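Local coordinates for protein interferon gamma (Paralichthys olivaceus, PDB 6F1E) that acts as a secreted homodimeric cytokine that binds interferon gamma receptor 1 and, more weakly, its receptor 1-like relative, and activates macrophages and neutrophils, at residues G39-E42 with T43-F47; G49-L52 with E53-K57; D92-Y95 with I96-K99; L103-N106 with R107-Q111. One frame throughout, in Å; residues are numbered along the deposited sequence.

Contact 1 (G39-E42 with T43-F47); sequences GRME and TKMLF
Lys44 folds back over the start of its own helix and reaches the backbone of Gly39. Its CG leaves CB anti to the carbonyl carbon (chi1 -81°), which turns the chain back toward the residues before it. CB and CG both rest on Arg40 O, CG at 3.7 Å from that oxygen; CD is 3.7 Å from both Arg40 O and Gly39 O, and CE stays near Gly39 O, at 3.9 Å. NZ then hydrogen-bonds Gly39 O at 3.2 Å, lying in the carbonyl plane, so the ammonium ties down the peptide just ahead of the N-cap residue, Arg40. Lys44 N donates to Arg40 O at 3.1 Å and Met45 N to Met41 O. The methionine side chains cross at an angle, Met41 SD lying 4.0 Å from Met45 CG one turn on. Thr43 OG1 sits beside the Arg40 side chain, 3.6 Å from its CB and at the edge of its guanidinium. That guanidinium forms salt bridges with Glu42 and Glu110 of the second subunit, while Glu42 of this chain pairs in turn with Arg40 of the second subunit. The arrangement is that of a helix N-terminus, here the start of helix 41-64, set against the partner chain in the intertwined interferon gamma dimer.

Contact 2 (G49-L52 with E53-K57); sequences GGVL and ETYEK
The backbone is regular alpha helix, with Glu53, Thr54, Tyr55 and Glu56 each donating N-H to the carbonyl four residues back, as in Tyr55 N to Val51 O at 2.9 Å. Gly50 O is gripped twice: Thr54 N comes in at 3.0 Å from one face of the carbonyl plane, and Thr54 OG1 at 2.7 Å from the opposite face. The hydroxyl can do this because OG1 stands anti to the carbonyl carbon (chi1 -56°) and leans back along the helix; a buried threonine thereby satisfies its own polar group. This is the middle of helix 41-64, a central helix of the four-helix-bundle cytokine, packed against helices 89-107 and 109-122. Val51 and Tyr55 lie side by side and point the same way, Val51 CG1 touching Tyr55 CE2 at 3.6 Å. The tyrosine ring also meets that of Phe32, the planes at about 45°, and its OH hydrogen-bonds Ala135 O of the second subunit. Glu53 stretches out with an extended chain, and its OE2 receives Lys57 NZ in a salt bridge of 2.8 Å, one turn further on. Glu56 sends its carboxylate to helix 89-107, where OE1 pairs with Arg104 and OE2 accepts a hydrogen bond from Gln101.

Contact 3 (D92-Y95 with I96-K99); sequences DLNY and ILKK
Ile96 meets its neighbour Tyr95 through CD1, which lies 3.7 Å from CD2 of the tyrosine ring, while its backbone N bonds Asp92 O. The isoleucine also packs on Met7 and Ile59, and on Leu139 of the second subunit. Leu97 follows with the straightest bond of the turn, N to Leu93 O at 2.8 Å with an angle of 176° at the hydrogen; its CB rests on Asn94 O, and its side chain packs on Glu56 of helix 41-64. Lys98 bonds Asn94 O through its N and brings CE obliquely to Tyr95 CD1, 4.2 Å away. Lys99 makes the main side-chain contact. Its CG stands over one face of the Tyr95 ring, 3.9 Å from the centroid and 24° off the normal, displaced toward the rim where CZ is 3.5 Å from it. Bends at chi2 and chi3 then carry CD past the phenol, 3.8 Å from Tyr95 OH, and NZ onward to a salt bridge with Glu102. The tyrosine is thus met by the aliphatic part of the lysine in a CH-pi contact, while the charged end is spent on a glutamate: the greasy and ionic portions of one side chain serve separate partners.

Contact 4 (L103-N106 with R107-Q111); sequences LRTN and RFKEQ
Phe108 turns the edge of its ring to Leu103 O, with CD2 3.6 Å from that oxygen and the oxygen near the ring plane; chi1 of -70°, CG anti to the carbonyl carbon, brings the ring edge there. Leu103 CG stands 4.3 Å from Phe108 CE2, and the Leu103 and Arg107 side chains cross at an angle, CD1 of Leu103 4.1 Å from CG of Arg107. The same Leu103 O also accepts the backbone N of Arg107 at 2.8 Å, so one carbonyl meets both the peptide N-H and the aromatic edge. Arg104 O takes Phe108 N at 2.7 Å and, more weakly, Arg107 N. Phe108 CB lies 3.3 Å from Arg104 O. This is a junction between two helices: Phe108 is the first residue to leave helical geometry (phi -130°, psi 47°) after helix 89-107, and it also stands at the N-cap position of helix 109-122, so the chain turns from one helix into the next with a single residue between. Lys109, bent at chi2 and chi3, lays its CD 3.1 Å from Thr105 O. Further out, Met45 and Leu52 of helix 41-64 pack on Phe108, as does Ser150 of the second subunit. Phe108 O accepts a hydrogen bond from Ser112 OG, and Thr105 OG1 bonds Gln101 O one turn back.

In the fold
Contacts 1 and 2 follow each other along helix 41-64, centres 15 Å apart. Contact 3 lies on helix 89-107 and contact 4 at its end, where the chain passes into helix 109-122; their centres are 17 Å apart. Helices 41-64 and 89-107 meet through side chains: Glu56 of contact 2 reaches Arg104 of contact 4 with OE1 2.8 Å from NH1, and its CG touches Leu97 CD1 of contact 3 at 3.5 Å. Contact 4 also meets contact 1, where Met45 packs on Phe108, and contact 2, where Leu52 CD1 lies 3.7 Å from Phe108 CE2. Contacts 1 and 3 stay apart, with nearest atoms about 13 Å from each other. All four touch the second subunit, in keeping with the homodimer.

Contact 1 (G39-E42 with T43-F47)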
loop_
_atom_site.group_PDB
_atom_site.type_symbol
_atom_site.label_atom_id
_atom_site.label_comp_id
_atom_site.label_asym_id
_atom_site.label_seq_id
_atom_site.Cartn_x
_atom_site.Cartn_y
_atom_site.Cartn_z
ATOM N N GLY A 39 -17.276 -2.274 -3.251
ATOM C CA GLY A 39 -16.700 -2.169 -4.584
ATOM C C GLY A 39 -16.293 -3.544 -5.059
ATOM O O GLY A 39 -16.751 -4.560 -4.505
ATOM N N ARG A 40 -15.403 -3.563 -6.051
ATOM C CA ARG A 40 -15.098 -4.773 -6.835
ATOM C C ARG A 40 -14.451 -5.923 -6.055
ATOM O O ARG A 40 -13.886 -5.737 -4.981
ATOM C CB ARG A 40 -14.174 -4.429 -8.018
ATOM C CG ARG A 40 -14.795 -3.561 -9.101
ATOM C CD ARG A 40 -13.738 -3.033 -10.060
ATOM N NE ARG A 40 -12.927 -1.985 -9.436
ATOM C CZ ARG A 40 -12.237 -1.040 -10.082
ATOM N NH1 ARG A 40 -12.228 -0.971 -11.415
ATOM N NH2 ARG A 40 -11.548 -0.139 -9.380
ATOM N N MET A 41 -14.523 -7.110 -6.648
ATOM C CA MET A 41 -13.819 -8.297 -6.149
ATOM C C MET A 41 -12.310 -8.092 -6.122
ATOM O O MET A 41 -11.622 -8.599 -5.253
ATOM C CB MET A 41 -14.157 -9.512 -7.023
ATOM C CG MET A 41 -13.603 -10.853 -6.545
ATOM S SD MET A 41 -13.966 -11.334 -4.832
ATOM C CE MET A 41 -15.723 -10.960 -4.662
ATOM N N GLU A 42 -11.797 -7.350 -7.079
ATOM C CA GLU A 42 -10.378 -7.088 -7.144
ATOM C C GLU A 42 -10.002 -6.221 -5.914
ATOM O O GLU A 42 -9.004 -6.478 -5.241
ATOM C CB GLU A 42 -10.038 -6.448 -8.523
ATOM C CG GLU A 42 -8.569 -6.084 -8.799
ATOM C CD GLU A 42 -7.587 -7.256 -8.860
ATOM O OE1 GLU A 42 -8.002 -8.373 -9.242
ATOM O OE2 GLU A 42 -6.382 -7.047 -8.537
ATOM N N THR A 43 -10.819 -5.224 -5.596
ATOM C CA THR A 43 -10.525 -4.325 -4.472
ATOM C C THR A 43 -10.565 -5.076 -3.124
ATOM O O THR A 43 -9.704 -4.875 -2.262
ATOM C CB THR A 43 -11.569 -3.188 -4.404
ATOM O OG1 THR A 43 -11.912 -2.780 -5.721
ATOM C CG2 THR A 43 -11.047 -2.002 -3.675
ATOM N N LYS A 44 -11.588 -5.916 -2.950
ATOM C CA LYS A 44 -11.790 -6.668 -1.722
ATOM C C LYS A 44 -10.643 -7.638 -1.538
ATOM O O LYS A 44 -10.040 -7.702 -0.469
ATOM C CB LYS A 44 -13.116 -7.420 -1.754
ATOM C CG LYS A 44 -14.344 -6.578 -1.418
ATOM C CD LYS A 44 -15.605 -7.140 -2.069
ATOM C CE LYS A 44 -16.882 -6.807 -1.297
ATOM N NZ LYS A 44 -18.024 -6.397 -2.182
ATOM N N MET A 45 -10.308 -8.370 -2.586
ATOM C CA MET A 45 -9.199 -9.315 -2.499
ATOM C C MET A 45 -7.891 -8.636 -2.132
ATOM O O MET A 45 -7.072 -9.190 -1.408
ATOM C CB MET A 45 -9.040 -10.103 -3.800
ATOM C CG MET A 45 -10.047 -11.234 -3.968
ATOM S SD MET A 45 -9.793 -12.630 -2.840
ATOM C CE MET A 45 -8.229 -13.307 -3.392
ATOM N N LEU A 46 -7.699 -7.427 -2.620
ATOM C CA LEU A 46 -6.434 -6.736 -2.433
ATOM C C LEU A 46 -6.337 -6.208 -1.000
ATOM O O LEU A 46 -5.298 -6.355 -0.307
ATOM C CB LEU A 46 -6.323 -5.599 -3.454
ATOM C CG LEU A 46 -4.978 -4.880 -3.536
ATOM C CD1 LEU A 46 -3.749 -5.732 -3.245
ATOM C CD2 LEU A 46 -4.870 -4.313 -4.931
ATOM N N PHE A 47 -7.428 -5.592 -0.555
ATOM C CA PHE A 47 -7.464 -5.060 0.772
ATOM C C PHE A 47 -7.308 -6.221 1.775
ATOM O O PHE A 47 -6.456 -6.150 2.687
ATOM C CB PHE A 47 -8.740 -4.247 1.007
ATOM C CG PHE A 47 -8.778 -3.615 2.370
ATOM C CD1 PHE A 47 -7.958 -2.538 2.660
ATOM C CD2 PHE A 47 -9.557 -4.171 3.397
ATOM C CE1 PHE A 47 -7.941 -1.986 3.932
ATOM C CE2 PHE A 47 -9.538 -3.629 4.663
ATOM C CZ PHE A 47 -8.730 -2.521 4.926
#

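Contact 2 (G49-L52 with E53-K57)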
loop_
_atom_site.group_PDB
_atom_site.type_symbol
_atom_site.label_atom_id
_atom_site.label_comp_id
_atom_site.label_asym_id
_atom_site.label_seq_id
_atom_site.Cartn_x
_atom_site.Cartn_y
_atom_site.Cartn_z
ATOM N N GLY A 49 -5.982 -9.191 1.321
ATOM C CA GLY A 49 -4.596 -9.653 1.236
ATOM C C GLY A 49 -3.680 -8.794 2.089
ATOM O O GLY A 49 -2.735 -9.299 2.709
ATOM N N GLY A 50 -3.966 -7.488 2.109
ATOM C CA GLY A 50 -3.251 -6.539 2.946
ATOM C C GLY A 50 -3.454 -6.741 4.429
ATOM O O GLY A 50 -2.484 -6.638 5.220
ATOM N N VAL A 51 -4.707 -6.986 4.815
ATOM C CA VAL A 51 -5.049 -7.330 6.226
ATOM C C VAL A 51 -4.325 -8.617 6.684
ATOM O O VAL A 51 -3.787 -8.688 7.784
ATOM C CB VAL A 51 -6.582 -7.562 6.402
ATOM C CG1 VAL A 51 -6.910 -8.129 7.795
ATOM C CG2 VAL A 51 -7.380 -6.296 6.132
ATOM N N LEU A 52 -4.344 -9.650 5.851
ATOM C CA LEU A 52 -3.682 -10.905 6.206
ATOM C C LEU A 52 -2.165 -10.693 6.381
ATOM O O LEU A 52 -1.585 -11.225 7.341
ATOM C CB LEU A 52 -3.992 -12.015 5.183
ATOM C CG LEU A 52 -5.453 -12.507 5.107
ATOM C CD1 LEU A 52 -5.677 -13.419 3.893
ATOM C CD2 LEU A 52 -5.832 -13.260 6.366
ATOM N N GLU A 53 -1.561 -9.870 5.514
ATOM C CA GLU A 53 -0.146 -9.459 5.661
ATOM C C GLU A 53 0.142 -8.712 6.962
ATOM O O GLU A 53 1.181 -8.928 7.610
ATOM C CB GLU A 53 0.300 -8.629 4.490
ATOM C CG GLU A 53 1.722 -8.056 4.620
ATOM C CD GLU A 53 2.328 -7.605 3.276
ATOM O OE1 GLU A 53 1.739 -7.848 2.182
ATOM O OE2 GLU A 53 3.424 -7.008 3.317
ATOM N N THR A 54 -0.792 -7.857 7.345
ATOM C CA THR A 54 -0.685 -7.098 8.576
ATOM C C THR A 54 -0.727 -8.011 9.798
ATOM O O THR A 54 0.047 -7.852 10.735
ATOM C CB THR A 54 -1.804 -6.036 8.626
ATOM O OG1 THR A 54 -1.710 -5.230 7.448
ATOM C CG2 THR A 54 -1.668 -5.145 9.833
ATOM N N TYR A 55 -1.648 -8.963 9.779
ATOM C CA TYR A 55 -1.774 -9.946 10.880
ATOM C C TYR A 55 -0.539 -10.808 11.031
ATOM O O TYR A 55 -0.162 -11.188 12.121
ATOM C CB TYR A 55 -2.969 -10.875 10.657
ATOM C CG TYR A 55 -4.237 -10.388 11.295
ATOM C CD1 TYR A 55 -4.371 -10.380 12.684
ATOM C CD2 TYR A 55 -5.331 -9.980 10.514
ATOM C CE1 TYR A 55 -5.559 -9.968 13.284
ATOM C CE2 TYR A 55 -6.521 -9.562 11.102
ATOM C CZ TYR A 55 -6.635 -9.560 12.494
ATOM O OH TYR A 55 -7.806 -9.133 13.096
ATOM N N GLU A 56 0.069 -11.149 9.921
ATOM C CA GLU A 56 1.289 -11.934 9.988
ATOM C C GLU A 56 2.416 -11.158 10.653
ATOM O O GLU A 56 3.115 -11.725 11.442
ATOM C CB GLU A 56 1.684 -12.383 8.597
ATOM C CG GLU A 56 2.709 -13.472 8.613
ATOM C CD GLU A 56 3.065 -13.914 7.225
ATOM O OE1 GLU A 56 2.187 -13.704 6.317
ATOM O OE2 GLU A 56 4.215 -14.454 7.092
ATOM N N LYS A 57 2.575 -9.868 10.333
ATOM C CA LYS A 57 3.464 -8.958 11.089
ATOM C C LYS A 57 3.116 -8.960 12.556
ATOM O O LYS A 57 3.975 -9.191 13.392
ATOM C CB LYS A 57 3.356 -7.500 10.601
ATOM C CG LYS A 57 4.467 -7.006 9.676
ATOM C CD LYS A 57 4.211 -7.338 8.208
ATOM C CE LYS A 57 5.044 -6.466 7.267
ATOM N NZ LYS A 57 4.582 -6.605 5.854
#

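Contact 3 (D92-Y95 with I96-K99)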
loop_
_atom_site.group_PDB
_atom_site.type_symbol
_atom_site.label_atom_id
_atom_site.label_comp_id
_atom_site.label_asym_id
_atom_site.label_seq_id
_atom_site.Cartn_x
_atom_site.Cartn_y
_atom_site.Cartn_z
ATOM N N ASP A 92 -0.528 -21.451 20.556
ATOM C CA ASP A 92 -1.758 -20.842 20.063
ATOM C C ASP A 92 -1.394 -19.722 19.073
ATOM O O ASP A 92 -1.985 -19.658 18.005
ATOM C CB ASP A 92 -2.650 -20.327 21.205
ATOM C CG ASP A 92 -3.485 -21.434 21.872
ATOM O OD1 ASP A 92 -3.702 -22.507 21.253
ATOM O OD2 ASP A 92 -3.965 -21.207 23.016
ATOM N N LEU A 93 -0.400 -18.886 19.388
ATOM C CA LEU A 93 0.038 -17.854 18.436
ATOM C C LEU A 93 0.589 -18.523 17.170
ATOM O O LEU A 93 0.150 -18.215 16.061
ATOM C CB LEU A 93 1.118 -16.917 19.031
ATOM C CG LEU A 93 0.789 -15.916 20.156
ATOM C CD1 LEU A 93 1.990 -15.037 20.502
ATOM C CD2 LEU A 93 -0.385 -15.029 19.773
ATOM N N ASN A 94 1.527 -19.456 17.337
ATOM C CA ASN A 94 2.154 -20.110 16.193
ATOM C C ASN A 94 1.100 -20.779 15.350
ATOM O O ASN A 94 1.164 -20.694 14.148
ATOM C CB ASN A 94 3.301 -21.057 16.600
ATOM C CG ASN A 94 4.624 -20.297 16.891
ATOM O OD1 ASN A 94 5.233 -20.465 17.940
ATOM N ND2 ASN A 94 5.059 -19.460 15.945
ATOM N N TYR A 95 0.064 -21.347 15.953
ATOM C CA TYR A 95 -0.985 -21.972 15.137
ATOM C C TYR A 95 -1.711 -20.909 14.298
ATOM O O TYR A 95 -1.981 -21.111 13.103
ATOM C CB TYR A 95 -1.962 -22.821 15.973
ATOM C CG TYR A 95 -3.200 -23.263 15.192
ATOM C CD1 TYR A 95 -3.210 -24.414 14.405
ATOM C CD2 TYR A 95 -4.365 -22.507 15.247
ATOM C CE1 TYR A 95 -4.365 -24.796 13.702
ATOM C CE2 TYR A 95 -5.516 -22.868 14.558
ATOM C CZ TYR A 95 -5.519 -23.989 13.782
ATOM O OH TYR A 95 -6.701 -24.255 13.103
ATOM N N ILE A 96 -2.014 -19.781 14.923
ATOM C CA ILE A 96 -2.794 -18.713 14.274
ATOM C C ILE A 96 -1.920 -18.047 13.162
ATOM O O ILE A 96 -2.387 -17.796 12.023
ATOM C CB ILE A 96 -3.485 -17.803 15.360
ATOM C CG1 ILE A 96 -4.981 -17.763 15.126
ATOM C CG2 ILE A 96 -2.956 -16.398 15.454
ATOM C CD1 ILE A 96 -5.660 -19.049 15.528
ATOM N N LEU A 97 -0.631 -17.874 13.443
ATOM C CA LEU A 97 0.313 -17.488 12.400
ATOM C C LEU A 97 0.298 -18.425 11.184
ATOM O O LEU A 97 0.192 -17.977 10.031
ATOM C CB LEU A 97 1.713 -17.431 12.971
ATOM C CG LEU A 97 2.795 -17.050 11.979
ATOM C CD1 LEU A 97 2.430 -15.754 11.293
ATOM C CD2 LEU A 97 4.086 -16.888 12.749
ATOM N N LYS A 98 0.383 -19.722 11.437
ATOM C CA LYS A 98 0.401 -20.732 10.358
ATOM C C LYS A 98 -0.842 -20.646 9.488
ATOM O O LYS A 98 -0.740 -20.590 8.278
ATOM C CB LYS A 98 0.502 -22.149 10.945
ATOM C CG LYS A 98 0.348 -23.252 9.926
ATOM C CD LYS A 98 0.483 -24.630 10.556
ATOM C CE LYS A 98 -0.870 -25.180 11.017
ATOM N NZ LYS A 98 -0.903 -26.675 11.053
ATOM N N LYS A 99 -2.024 -20.626 10.095
ATOM C CA LYS A 99 -3.237 -20.620 9.286
ATOM C C LYS A 99 -3.329 -19.371 8.393
ATOM O O LYS A 99 -3.876 -19.455 7.293
ATOM C CB LYS A 99 -4.506 -20.772 10.155
ATOM C CG LYS A 99 -4.622 -22.055 10.986
ATOM C CD LYS A 99 -4.481 -23.383 10.206
ATOM C CE LYS A 99 -5.661 -23.723 9.298
ATOM N NZ LYS A 99 -5.274 -24.687 8.209
#

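Contact 4 (L103-N106 with R107-Q111)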
loop_
_atom_site.group_PDB
_atom_site.type_symbol
_atom_site.label_atom_id
_atom_site.label_comp_id
_atom_site.label_asym_id
_atom_site.label_seq_id
_atom_site.Cartn_x
_atom_site.Cartn_y
_atom_site.Cartn_z
ATOM N N LEU A 103 -3.193 -19.333 4.275
ATOM C CA LEU A 103 -4.295 -18.764 3.494
ATOM C C LEU A 103 -3.741 -17.742 2.474
ATOM O O LEU A 103 -4.163 -17.679 1.302
ATOM C CB LEU A 103 -5.325 -18.122 4.421
ATOM C CG LEU A 103 -6.568 -17.513 3.767
ATOM C CD1 LEU A 103 -7.324 -18.478 2.879
ATOM C CD2 LEU A 103 -7.510 -17.082 4.848
ATOM N N ARG A 104 -2.757 -16.979 2.921
ATOM C CA ARG A 104 -2.127 -15.968 2.078
ATOM C C ARG A 104 -1.485 -16.622 0.888
ATOM O O ARG A 104 -1.785 -16.287 -0.264
ATOM C CB ARG A 104 -1.039 -15.200 2.839
ATOM C CG ARG A 104 -1.490 -13.845 3.330
ATOM C CD ARG A 104 -0.531 -12.766 2.862
ATOM N NE ARG A 104 0.732 -12.863 3.576
ATOM C CZ ARG A 104 1.811 -12.157 3.278
ATOM N NH1 ARG A 104 2.896 -12.315 4.011
ATOM N NH2 ARG A 104 1.808 -11.272 2.275
ATOM N N THR A 105 -0.596 -17.557 1.193
ATOM C CA THR A 105 0.114 -18.290 0.172
ATOM C C THR A 105 -0.826 -18.995 -0.808
ATOM O O THR A 105 -0.688 -18.847 -2.017
ATOM C CB THR A 105 1.081 -19.241 0.831
ATOM O OG1 THR A 105 2.058 -18.453 1.537
ATOM C CG2 THR A 105 1.741 -20.098 -0.201
ATOM N N ASN A 106 -1.829 -19.689 -0.297
ATOM C CA ASN A 106 -2.670 -20.510 -1.171
ATOM C C ASN A 106 -3.745 -19.687 -1.896
ATOM O O ASN A 106 -4.236 -20.122 -2.925
ATOM C CB ASN A 106 -3.286 -21.721 -0.403
ATOM C CG ASN A 106 -2.215 -22.622 0.259
ATOM O OD1 ASN A 106 -1.054 -22.674 -0.172
ATOM N ND2 ASN A 106 -2.607 -23.328 1.301
ATOM N N ARG A 107 -4.143 -18.522 -1.391
ATOM C CA ARG A 107 -5.232 -17.781 -2.083
ATOM C C ARG A 107 -4.946 -16.318 -2.461
ATOM O O ARG A 107 -5.741 -15.715 -3.195
ATOM C CB ARG A 107 -6.540 -17.892 -1.274
ATOM C CG ARG A 107 -7.078 -19.310 -1.122
ATOM C CD ARG A 107 -7.701 -19.791 -2.421
ATOM N NE ARG A 107 -7.857 -21.240 -2.496
ATOM C CZ ARG A 107 -8.807 -21.965 -1.899
ATOM N NH1 ARG A 107 -9.732 -21.406 -1.120
ATOM N NH2 ARG A 107 -8.819 -23.278 -2.089
ATOM N N PHE A 108 -3.814 -15.780 -2.001
ATOM C CA PHE A 108 -3.497 -14.368 -2.123
ATOM C C PHE A 108 -2.088 -14.136 -2.702
ATOM O O PHE A 108 -1.311 -13.337 -2.172
ATOM C CB PHE A 108 -3.711 -13.701 -0.730
ATOM C CG PHE A 108 -5.182 -13.607 -0.330
ATOM C CD1 PHE A 108 -5.963 -12.518 -0.725
ATOM C CD2 PHE A 108 -5.801 -14.637 0.406
ATOM C CE1 PHE A 108 -7.321 -12.441 -0.399
ATOM C CE2 PHE A 108 -7.153 -14.559 0.746
ATOM C CZ PHE A 108 -7.919 -13.460 0.332
ATOM N N LYS A 109 -1.752 -14.844 -3.781
ATOM C CA LYS A 109 -0.370 -14.804 -4.352
ATOM C C LYS A 109 -0.226 -13.571 -5.223
ATOM O O LYS A 109 0.757 -12.838 -5.126
ATOM C CB LYS A 109 -0.024 -16.040 -5.246
ATOM C CG LYS A 109 0.611 -17.299 -4.620
ATOM C CD LYS A 109 1.452 -17.092 -3.352
ATOM C CE LYS A 109 2.649 -16.153 -3.498
ATOM N NZ LYS A 109 3.198 -15.778 -2.160
ATOM N N GLU A 110 -1.213 -13.427 -6.104
ATOM C CA GLU A 110 -1.396 -12.312 -7.039
ATOM C C GLU A 110 -1.434 -10.999 -6.247
ATOM O O GLU A 110 -0.773 -10.019 -6.609
ATOM C CB GLU A 110 -2.734 -12.574 -7.769
ATOM C CG GLU A 110 -3.116 -11.757 -8.997
ATOM C CD GLU A 110 -4.285 -12.408 -9.754
ATOM O OE1 GLU A 110 -4.077 -13.499 -10.325
ATOM O OE2 GLU A 110 -5.416 -11.865 -9.775
ATOM N N GLN A 111 -2.163 -11.020 -5.126
ATOM C CA GLN A 111 -2.397 -9.840 -4.336
ATOM C C GLN A 111 -1.144 -9.476 -3.552
ATOM O O GLN A 111 -0.787 -8.311 -3.471
ATOM C CB GLN A 111 -3.567 -10.039 -3.410
ATOM C CG GLN A 111 -4.924 -10.075 -4.101
ATOM C CD GLN A 111 -5.261 -11.382 -4.810
ATOM O OE1 GLN A 111 -4.580 -12.398 -4.656
ATOM N NE2 GLN A 111 -6.324 -11.357 -5.593
#